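Local coordinates for uncharacterized protein (Thermus thermophilus HB8, PDB 6SCE) that is a type III CRISPR defence nuclease that cuts DNA once it is activated by a cyclic oligoadenylate, at residues 190-195 with 229-234; 562-567 with 587-592; 293-298 with 316-321. All coordinates share one frame; numbering follows the deposited sequence. Where two conformers were deposited one is given.

Overall arrangement
From the N terminus the chain closes three separate loops in the order contact 1, contact 3, contact 2; they run in series, none nested in or crossing another, and none touching. Contact 1 (190-195 with 229-234) brings the ends of neighbouring strands in a mixed sheet together after an excursion through helix 206-220. Contact 3 (293-298 with 316-321) pairs two strands of a beta-alpha-beta unit beside the bound RNA, and contact 2 (562-567 with 587-592) packs a helix on the strand that follows it in the C-terminal sheet. Contacts 2 and 3 lie on opposite sides of the chain's centre, their own centres about 41 Å apart. The three contacts belong to three different sheets.

Contact 1: 190-195 with 229-234; sequences WYWVRP and PYHKAH
Tyr191 meets Pro229 through the far end of its ring: the phenol OH comes within 3.3 Å of Pro229 CG, while Pro229 CD lies over one face, offset toward the rim. At the next residue, Trp192 CB rests 3.9 Å from Pro229 CD, so the proline ring is touched by two successive side chains. With CG of Trp192 turned away from the main-chain nitrogen (chi1 170°), the indole reaches past the proline to His231, and Trp192 NE1 donates to His231 NE2 at 3.1 Å. The rings meet rim to rim, their planes 61° apart, and the donor comes in tilted from the imidazole plane. Further on, Arg194 bends back: its NH2 sits 3.5 Å above the indole plane of Trp192, held by a nearly straight bond to Val193 O, which lies in the guanidinium plane, and its CG lies 3.8 Å from His231 NE2. Putting a leucine in place of Trp192 would probably leave His231 NE2 without its donor and the Arg194 guanidinium without the flat surface beneath it. The histidine's other nitrogen, ND1, bonds to Lys202 O, while Phe212 of helix 206-220 meets the indole edge-to-face. His231 occupies the N-cap position of helix 232-236, and its imidazole is gripped at both nitrogens, which should fix its rotation and leave NE2 acting as an acceptor in a buried join between strand end and helix start.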
# COMPACT_ATOMS: atom_id res chain seq x y z
N TRP A 190 -14.27 -9.30 -3.04
CA TRP A 190 -14.00 -10.70 -2.69
C TRP A 190 -14.69 -10.86 -1.32
O TRP A 190 -14.33 -10.21 -0.35
CB TRP A 190 -12.51 -10.92 -2.61
CG TRP A 190 -12.03 -12.32 -2.33
CD1 TRP A 190 -11.13 -12.70 -1.38
CD2 TRP A 190 -12.42 -13.53 -3.00
NE1 TRP A 190 -10.92 -14.06 -1.42
CE2 TRP A 190 -11.71 -14.60 -2.40
CE3 TRP A 190 -13.30 -13.80 -4.05
CZ2 TRP A 190 -11.85 -15.92 -2.81
CZ3 TRP A 190 -13.45 -15.13 -4.46
CH2 TRP A 190 -12.71 -16.17 -3.86
N TYR A 191 -15.74 -11.65 -1.32
CA TYR A 191 -16.70 -11.69 -0.21
C TYR A 191 -16.62 -13.04 0.48
O TYR A 191 -16.78 -14.09 -0.14
CB TYR A 191 -18.08 -11.41 -0.75
CG TYR A 191 -19.20 -11.34 0.26
CD1 TYR A 191 -19.90 -12.49 0.64
CD2 TYR A 191 -19.60 -10.14 0.80
CE1 TYR A 191 -20.95 -12.43 1.55
CE2 TYR A 191 -20.64 -10.09 1.72
CZ TYR A 191 -21.32 -11.23 2.06
OH TYR A 191 -22.35 -11.14 2.97
N TRP A 192 -16.38 -13.00 1.78
CA TRP A 192 -16.10 -14.18 2.62
C TRP A 192 -17.39 -14.96 2.83
O TRP A 192 -18.41 -14.39 3.21
CB TRP A 192 -15.53 -13.68 3.93
CG TRP A 192 -15.34 -14.61 5.12
CD1 TRP A 192 -16.31 -15.21 5.87
CD2 TRP A 192 -14.09 -14.95 5.75
NE1 TRP A 192 -15.74 -15.91 6.90
CE2 TRP A 192 -14.38 -15.76 6.86
CE3 TRP A 192 -12.76 -14.62 5.50
CZ2 TRP A 192 -13.38 -16.28 7.71
CZ3 TRP A 192 -11.77 -15.13 6.33
CH2 TRP A 192 -12.09 -15.96 7.43
N VAL A 193 -17.34 -16.25 2.54
CA VAL A 193 -18.48 -17.14 2.77
C VAL A 193 -17.95 -18.39 3.45
O VAL A 193 -16.83 -18.86 3.20
CB VAL A 193 -19.22 -17.51 1.46
CG1 VAL A 193 -19.94 -16.29 0.91
CG2 VAL A 193 -18.28 -18.10 0.43
N ARG A 194 -18.74 -18.91 4.37
CA ARG A 194 -18.39 -20.16 5.05
C ARG A 194 -19.67 -20.98 4.97
O ARG A 194 -20.42 -21.04 5.93
CB ARG A 194 -17.98 -19.90 6.49
CG ARG A 194 -16.61 -19.32 6.69
CD ARG A 194 -15.54 -20.19 6.04
NE ARG A 194 -14.16 -19.77 6.31
CZ ARG A 194 -13.45 -18.91 5.56
NH1 ARG A 194 -12.20 -18.64 5.93
NH2 ARG A 194 -13.96 -18.31 4.47
N PRO A 195 -19.94 -21.56 3.78
CA PRO A 195 -21.23 -22.23 3.55
C PRO A 195 -21.35 -23.63 4.20
O PRO A 195 -22.46 -24.12 4.37
CB PRO A 195 -21.30 -22.31 2.02
CG PRO A 195 -19.88 -22.36 1.56
CD PRO A 195 -19.06 -21.62 2.60
N PRO A 229 -18.04 -10.70 6.45
CA PRO A 229 -19.12 -10.63 7.46
C PRO A 229 -18.69 -11.44 8.65
O PRO A 229 -18.33 -12.62 8.51
CB PRO A 229 -20.32 -11.24 6.74
CG PRO A 229 -19.97 -11.20 5.29
CD PRO A 229 -18.49 -11.43 5.26
N TYR A 230 -18.63 -10.80 9.81
CA TYR A 230 -18.09 -11.44 10.97
C TYR A 230 -19.03 -12.55 11.48
O TYR A 230 -20.23 -12.55 11.20
CB TYR A 230 -17.69 -10.44 12.06
CG TYR A 230 -18.79 -9.58 12.64
CD1 TYR A 230 -19.67 -10.10 13.58
CD2 TYR A 230 -18.91 -8.23 12.30
CE1 TYR A 230 -20.66 -9.30 14.13
CE2 TYR A 230 -19.89 -7.43 12.86
CZ TYR A 230 -20.77 -7.97 13.78
OH TYR A 230 -21.75 -7.18 14.34
N HIS A 231 -18.44 -13.49 12.19
CA HIS A 231 -19.12 -14.72 12.63
C HIS A 231 -19.92 -14.47 13.93
O HIS A 231 -19.50 -14.86 15.02
CB HIS A 231 -18.08 -15.80 12.87
CG HIS A 231 -17.52 -16.37 11.60
ND1 HIS A 231 -16.64 -17.44 11.60
CD2 HIS A 231 -17.69 -16.03 10.30
CE1 HIS A 231 -16.32 -17.74 10.35
NE2 HIS A 231 -16.94 -16.90 9.54
N LYS A 232 -21.07 -13.85 13.75
CA LYS A 232 -21.92 -13.45 14.84
C LYS A 232 -22.39 -14.67 15.64
O LYS A 232 -22.49 -14.58 16.86
CB LYS A 232 -23.12 -12.66 14.34
CG LYS A 232 -23.79 -11.89 15.46
CD LYS A 232 -24.97 -11.10 14.96
CE LYS A 232 -24.54 -9.77 14.40
NZ LYS A 232 -25.74 -8.99 13.98
N ALA A 233 -22.63 -15.80 14.96
CA ALA A 233 -23.02 -17.01 15.67
C ALA A 233 -21.92 -17.47 16.63
O ALA A 233 -22.21 -17.91 17.75
CB ALA A 233 -23.39 -18.12 14.70
N HIS A 234 -20.66 -17.34 16.25
CA HIS A 234 -19.60 -17.61 17.19
C HIS A 234 -19.62 -16.66 18.40
O HIS A 234 -19.41 -17.10 19.54
CB HIS A 234 -18.22 -17.56 16.56
CG HIS A 234 -17.13 -17.90 17.52
ND1 HIS A 234 -16.89 -19.19 17.94
CD2 HIS A 234 -16.22 -17.13 18.16
CE1 HIS A 234 -15.87 -19.20 18.77
NE2 HIS A 234 -15.45 -17.96 18.92

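Contact 2: 562-567 with 587-592; sequences EGLRER and MVARRW
Leu564 is the bump that fits the strand's hollow. Its CD1 branch drops into a shallow cup whose floor is the backbone of Val588, with Val588 C 3.7 Å from CD1, and whose walls are Ala589 and Trp592: Ala589 CB stands 3.6 Å from CD1, and the indole presents its edge, with CZ3 at 3.8 Å from the same methyl. The small alanine side chain leaves the room that the leucine takes. Both methyls, CD1 and CD2, stand 4.1 Å from Met587 CB, and the fork of the leucine sits over the Val588 backbone, between the side chains of Met587 and Ala589, whose CB atoms both point toward the helix.

Met587, present as selenomethionine, supplies a bump in the reverse direction. Bends at chi2 and chi3 fold its chain back against the helix, and the terminal CE reaches 3.4 Å from Leu564 O and also touches Arg567 CB. At the other end Arg565 runs out along an extended chain to Trp592. Trp592 CZ2 lies over one face of the Arg565 guanidinium, which meets the indole obliquely, the two planes 63° apart; Arg565 NH2 is 3.3 Å from Trp592 CZ2. That position has further support, since NH2 forms a salt bridge with Asp561 and shares Ala595 O with Trp592 NE1.

Residues 562-567 of helix 561-579 run roughly antiparallel to 587-589 (157°, axes 8.5 Å apart at their closest), as expected where a helix links parallel neighbours 551-558 and 584-592. Leu564 also touches Glu556 and Lys558, whose spacing on strand 551-558 is consistent with the E-x-K element of restriction-like nucleases, while strand 603-607 flanks 584-592 on its other side.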
# COMPACT_ATOMS: atom_id res chain seq x y z
N GLU A 562 12.05 -24.02 9.77
CA GLU A 562 10.70 -24.48 10.10
C GLU A 562 9.84 -23.36 10.72
O GLU A 562 8.66 -23.23 10.41
CB GLU A 562 10.80 -25.67 11.05
CG GLU A 562 9.61 -26.62 11.03
CD GLU A 562 9.81 -27.83 11.93
OE1 GLU A 562 10.31 -27.66 13.06
OE2 GLU A 562 9.46 -28.96 11.52
N GLY A 563 10.43 -22.58 11.62
CA GLY A 563 9.72 -21.45 12.23
C GLY A 563 9.41 -20.38 11.19
O GLY A 563 8.34 -19.76 11.23
N LEU A 564 10.35 -20.19 10.26
CA LEU A 564 10.22 -19.21 9.19
C LEU A 564 9.16 -19.62 8.17
O LEU A 564 8.36 -18.79 7.74
CB LEU A 564 11.56 -19.00 8.49
CG LEU A 564 12.72 -18.58 9.38
CD1 LEU A 564 14.00 -18.46 8.56
CD2 LEU A 564 12.42 -17.28 10.11
N ARG A 565 9.13 -20.91 7.79
CA ARG A 565 8.08 -21.41 6.89
C ARG A 565 6.68 -21.17 7.45
O ARG A 565 5.78 -20.76 6.72
CB ARG A 565 8.26 -22.90 6.59
CG ARG A 565 9.43 -23.21 5.67
CD ARG A 565 9.60 -24.71 5.45
NE ARG A 565 11.00 -25.07 5.21
CZ ARG A 565 11.66 -24.89 4.06
NH1 ARG A 565 11.07 -24.33 3.01
NH2 ARG A 565 12.93 -25.26 3.97
N GLU A 566 6.51 -21.43 8.75
CA GLU A 566 5.22 -21.28 9.42
C GLU A 566 4.81 -19.81 9.53
O GLU A 566 3.61 -19.48 9.52
CB GLU A 566 5.26 -21.89 10.83
CG GLU A 566 3.91 -21.96 11.52
N ARG A 567 5.80 -18.93 9.64
CA ARG A 567 5.54 -17.52 9.83
C ARG A 567 5.34 -16.75 8.51
O ARG A 567 4.68 -15.71 8.50
CB ARG A 567 6.66 -16.90 10.66
CG ARG A 567 6.50 -17.14 12.15
CD ARG A 567 5.51 -16.16 12.76
NE ARG A 567 6.00 -14.78 12.65
CZ ARG A 567 5.28 -13.69 12.86
NH1 ARG A 567 4.00 -13.77 13.20
NH2 ARG A 567 5.85 -12.50 12.72
N MSE A 587 13.95 -12.81 6.96
CA MSE A 587 13.67 -14.05 7.66
C MSE A 587 15.00 -14.70 7.90
O MSE A 587 15.68 -15.07 6.94
CB MSE A 587 12.77 -14.94 6.80
CG MSE A 587 11.62 -14.19 6.13
SE MSE A 587 10.27 -13.78 7.49
CE MSE A 587 9.44 -15.55 7.64
N VAL A 588 15.42 -14.81 9.16
CA VAL A 588 16.76 -15.33 9.51
C VAL A 588 16.65 -16.56 10.39
O VAL A 588 16.03 -16.53 11.48
CB VAL A 588 17.62 -14.29 10.27
CG1 VAL A 588 19.05 -14.83 10.50
CG2 VAL A 588 17.68 -12.97 9.51
N ALA A 589 17.27 -17.65 9.93
CA ALA A 589 17.36 -18.89 10.70
C ALA A 589 18.78 -19.11 11.22
O ALA A 589 19.75 -18.84 10.52
CB ALA A 589 16.94 -20.07 9.85
N ARG A 590 18.90 -19.60 12.45
CA ARG A 590 20.20 -20.07 12.94
C ARG A 590 20.72 -21.16 12.01
O ARG A 590 21.85 -21.08 11.51
CB ARG A 590 20.06 -20.63 14.36
CG ARG A 590 21.39 -20.91 15.04
CD ARG A 590 21.23 -21.84 16.23
NE ARG A 590 22.46 -22.59 16.45
CZ ARG A 590 22.77 -23.76 15.89
NH1 ARG A 590 23.93 -24.33 16.18
NH2 ARG A 590 21.93 -24.37 15.05
N ARG A 591 19.86 -22.15 11.74
CA ARG A 591 20.20 -23.27 10.86
C ARG A 591 19.13 -23.53 9.79
O ARG A 591 17.98 -23.84 10.11
CB ARG A 591 20.39 -24.55 11.70
CG ARG A 591 21.11 -25.70 10.99
CD ARG A 591 22.58 -25.44 10.68
NE ARG A 591 23.34 -24.94 11.84
CZ ARG A 591 24.65 -25.15 12.06
NH1 ARG A 591 25.39 -25.87 11.22
NH2 ARG A 591 25.21 -24.64 13.15
N TRP A 592 19.51 -23.41 8.52
CA TRP A 592 18.63 -23.82 7.43
C TRP A 592 18.91 -25.27 7.05
O TRP A 592 20.07 -25.65 6.87
CB TRP A 592 18.81 -22.93 6.19
CG TRP A 592 17.66 -23.10 5.24
CD1 TRP A 592 17.50 -24.08 4.29
CD2 TRP A 592 16.48 -22.28 5.16
NE1 TRP A 592 16.31 -23.92 3.63
CE2 TRP A 592 15.66 -22.82 4.15
CE3 TRP A 592 16.04 -21.15 5.85
CZ2 TRP A 592 14.42 -22.27 3.81
CZ3 TRP A 592 14.82 -20.60 5.52
CH2 TRP A 592 14.02 -21.16 4.51

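Contact 3: 293-298 with 316-321; sequences LLLALV and EVYLLT
Tyr318 lies against two leucines of the partner strand. Leu295 runs side by side with it, pointing the same way, and sets its CD2 methyl 3.6 Å from Tyr318 CD1; Leu293 crosses at a slant and meets the ring's edge, Leu293 CG standing 4.0 Å from Tyr318 CE1. With its CG placed anti to the carbonyl carbon (chi1 -69°), the tyrosine leans along the sheet toward Leu293, and its hydroxyl finds Pro286 O.

The reverse face is built from Leu294, Ala296, Val317 and Leu319. Here Leu294 and Val317 stand alongside one another, CB to CG2 4.1 Å, whereas little Ala296 leaves Leu319 to reach on to Val298, where Leu319 CD2 and Val298 CG2 also come within 4.1 Å. Behind these side chains is regular parallel pairing: Leu294 and Ala296 each give and take a backbone bond, as with Tyr318 N to Leu294 O at 2.8 Å. At the C-terminal end the more bent bond of Val298 N to Leu320 O is followed by one from a side chain, Thr321 OG1 donating to Val298 O at 2.6 Å. That bond should hold the threonine's rotation where it also packs on an adenine base of the bound RNA.

Around the pair, strand 342-347 flanks 316-321 and strand 375-378 flanks 293-297. Helix 354-370 covers Leu293, Leu295, Tyr318 and Leu320, while helix 326-338 covers Val317 and Leu319, a sandwiched sheet consistent with the Rossmann-like core of a CARF domain.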
# COMPACT_ATOMS: atom_id res chain seq x y z
N LEU A 293 5.99 25.07 4.20
CA LEU A 293 4.72 24.37 4.17
C LEU A 293 4.87 23.06 3.42
O LEU A 293 5.61 22.98 2.44
CB LEU A 293 3.71 25.15 3.36
CG LEU A 293 2.82 26.18 4.02
CD1 LEU A 293 3.65 27.19 4.74
CD2 LEU A 293 1.98 26.83 2.94
N LEU A 294 4.13 22.06 3.88
CA LEU A 294 3.96 20.81 3.13
C LEU A 294 2.48 20.60 2.91
O LEU A 294 1.69 20.62 3.86
CB LEU A 294 4.53 19.63 3.90
CG LEU A 294 4.32 18.23 3.31
CD1 LEU A 294 4.87 18.15 1.89
CD2 LEU A 294 4.96 17.18 4.20
N LEU A 295 2.11 20.40 1.65
CA LEU A 295 0.76 20.03 1.27
C LEU A 295 0.78 18.59 0.77
O LEU A 295 1.62 18.22 -0.03
CB LEU A 295 0.27 20.92 0.14
CG LEU A 295 0.58 22.40 0.20
CD1 LEU A 295 -0.02 23.08 -1.02
CD2 LEU A 295 0.09 22.99 1.48
N ALA A 296 -0.15 17.78 1.27
CA ALA A 296 -0.20 16.38 0.90
C ALA A 296 -1.59 15.80 1.08
O ALA A 296 -2.39 16.29 1.91
CB ALA A 296 0.78 15.57 1.75
N LEU A 297 -1.88 14.76 0.29
CA LEU A 297 -3.04 13.91 0.50
C LEU A 297 -2.62 12.83 1.50
O LEU A 297 -1.42 12.66 1.75
CB LEU A 297 -3.51 13.37 -0.86
CG LEU A 297 -3.69 14.67 -1.66
CD1 LEU A 297 -2.95 14.79 -2.97
CD2 LEU A 297 -5.14 15.14 -1.72
N VAL A 298 -3.60 12.12 2.09
CA VAL A 298 -3.31 10.99 2.95
C VAL A 298 -4.00 9.78 2.34
O VAL A 298 -5.18 9.82 1.99
CB VAL A 298 -3.76 11.22 4.41
CG1 VAL A 298 -3.52 9.97 5.24
CG2 VAL A 298 -2.99 12.38 5.01
N GLU A 316 4.32 24.02 8.95
CA GLU A 316 2.88 23.79 8.82
C GLU A 316 2.63 22.75 7.72
O GLU A 316 3.30 22.75 6.68
CB GLU A 316 2.12 25.07 8.46
CG GLU A 316 2.34 26.23 9.42
CD GLU A 316 1.28 27.30 9.35
OE1 GLU A 316 0.08 27.00 9.19
OE2 GLU A 316 1.64 28.48 9.50
N VAL A 317 1.69 21.86 7.98
CA VAL A 317 1.33 20.83 7.04
C VAL A 317 -0.17 20.89 6.82
O VAL A 317 -0.94 21.10 7.76
CB VAL A 317 1.82 19.44 7.49
CG1 VAL A 317 1.21 19.02 8.81
CG2 VAL A 317 1.51 18.41 6.42
N TYR A 318 -0.57 20.74 5.58
CA TYR A 318 -1.97 20.72 5.21
C TYR A 318 -2.25 19.35 4.64
O TYR A 318 -1.59 18.97 3.69
CB TYR A 318 -2.26 21.76 4.15
CG TYR A 318 -2.17 23.19 4.65
CD1 TYR A 318 -0.94 23.81 4.80
CD2 TYR A 318 -3.32 23.93 4.94
CE1 TYR A 318 -0.85 25.13 5.25
CE2 TYR A 318 -3.24 25.23 5.40
CZ TYR A 318 -2.01 25.83 5.56
OH TYR A 318 -1.92 27.15 5.99
N LEU A 319 -3.17 18.63 5.27
CA LEU A 319 -3.47 17.24 4.95
C LEU A 319 -4.92 17.10 4.54
O LEU A 319 -5.81 17.48 5.29
CB LEU A 319 -3.18 16.34 6.16
CG LEU A 319 -1.77 16.32 6.71
CD1 LEU A 319 -1.66 15.52 7.99
CD2 LEU A 319 -0.82 15.78 5.64
N LEU A 320 -5.17 16.58 3.33
CA LEU A 320 -6.52 16.35 2.84
C LEU A 320 -6.74 14.90 2.53
O LEU A 320 -5.89 14.26 1.94
CB LEU A 320 -6.76 17.16 1.56
CG LEU A 320 -6.68 18.68 1.66
CD1 LEU A 320 -6.95 19.34 0.30
CD2 LEU A 320 -7.64 19.20 2.69
N THR A 321 -7.90 14.37 2.92
CA THR A 321 -8.28 13.04 2.47
C THR A 321 -9.79 12.84 2.57
O THR A 321 -10.54 13.78 2.80
CB THR A 321 -7.47 11.92 3.17
OG1 THR A 321 -7.62 10.70 2.41
CG2 THR A 321 -7.90 11.72 4.60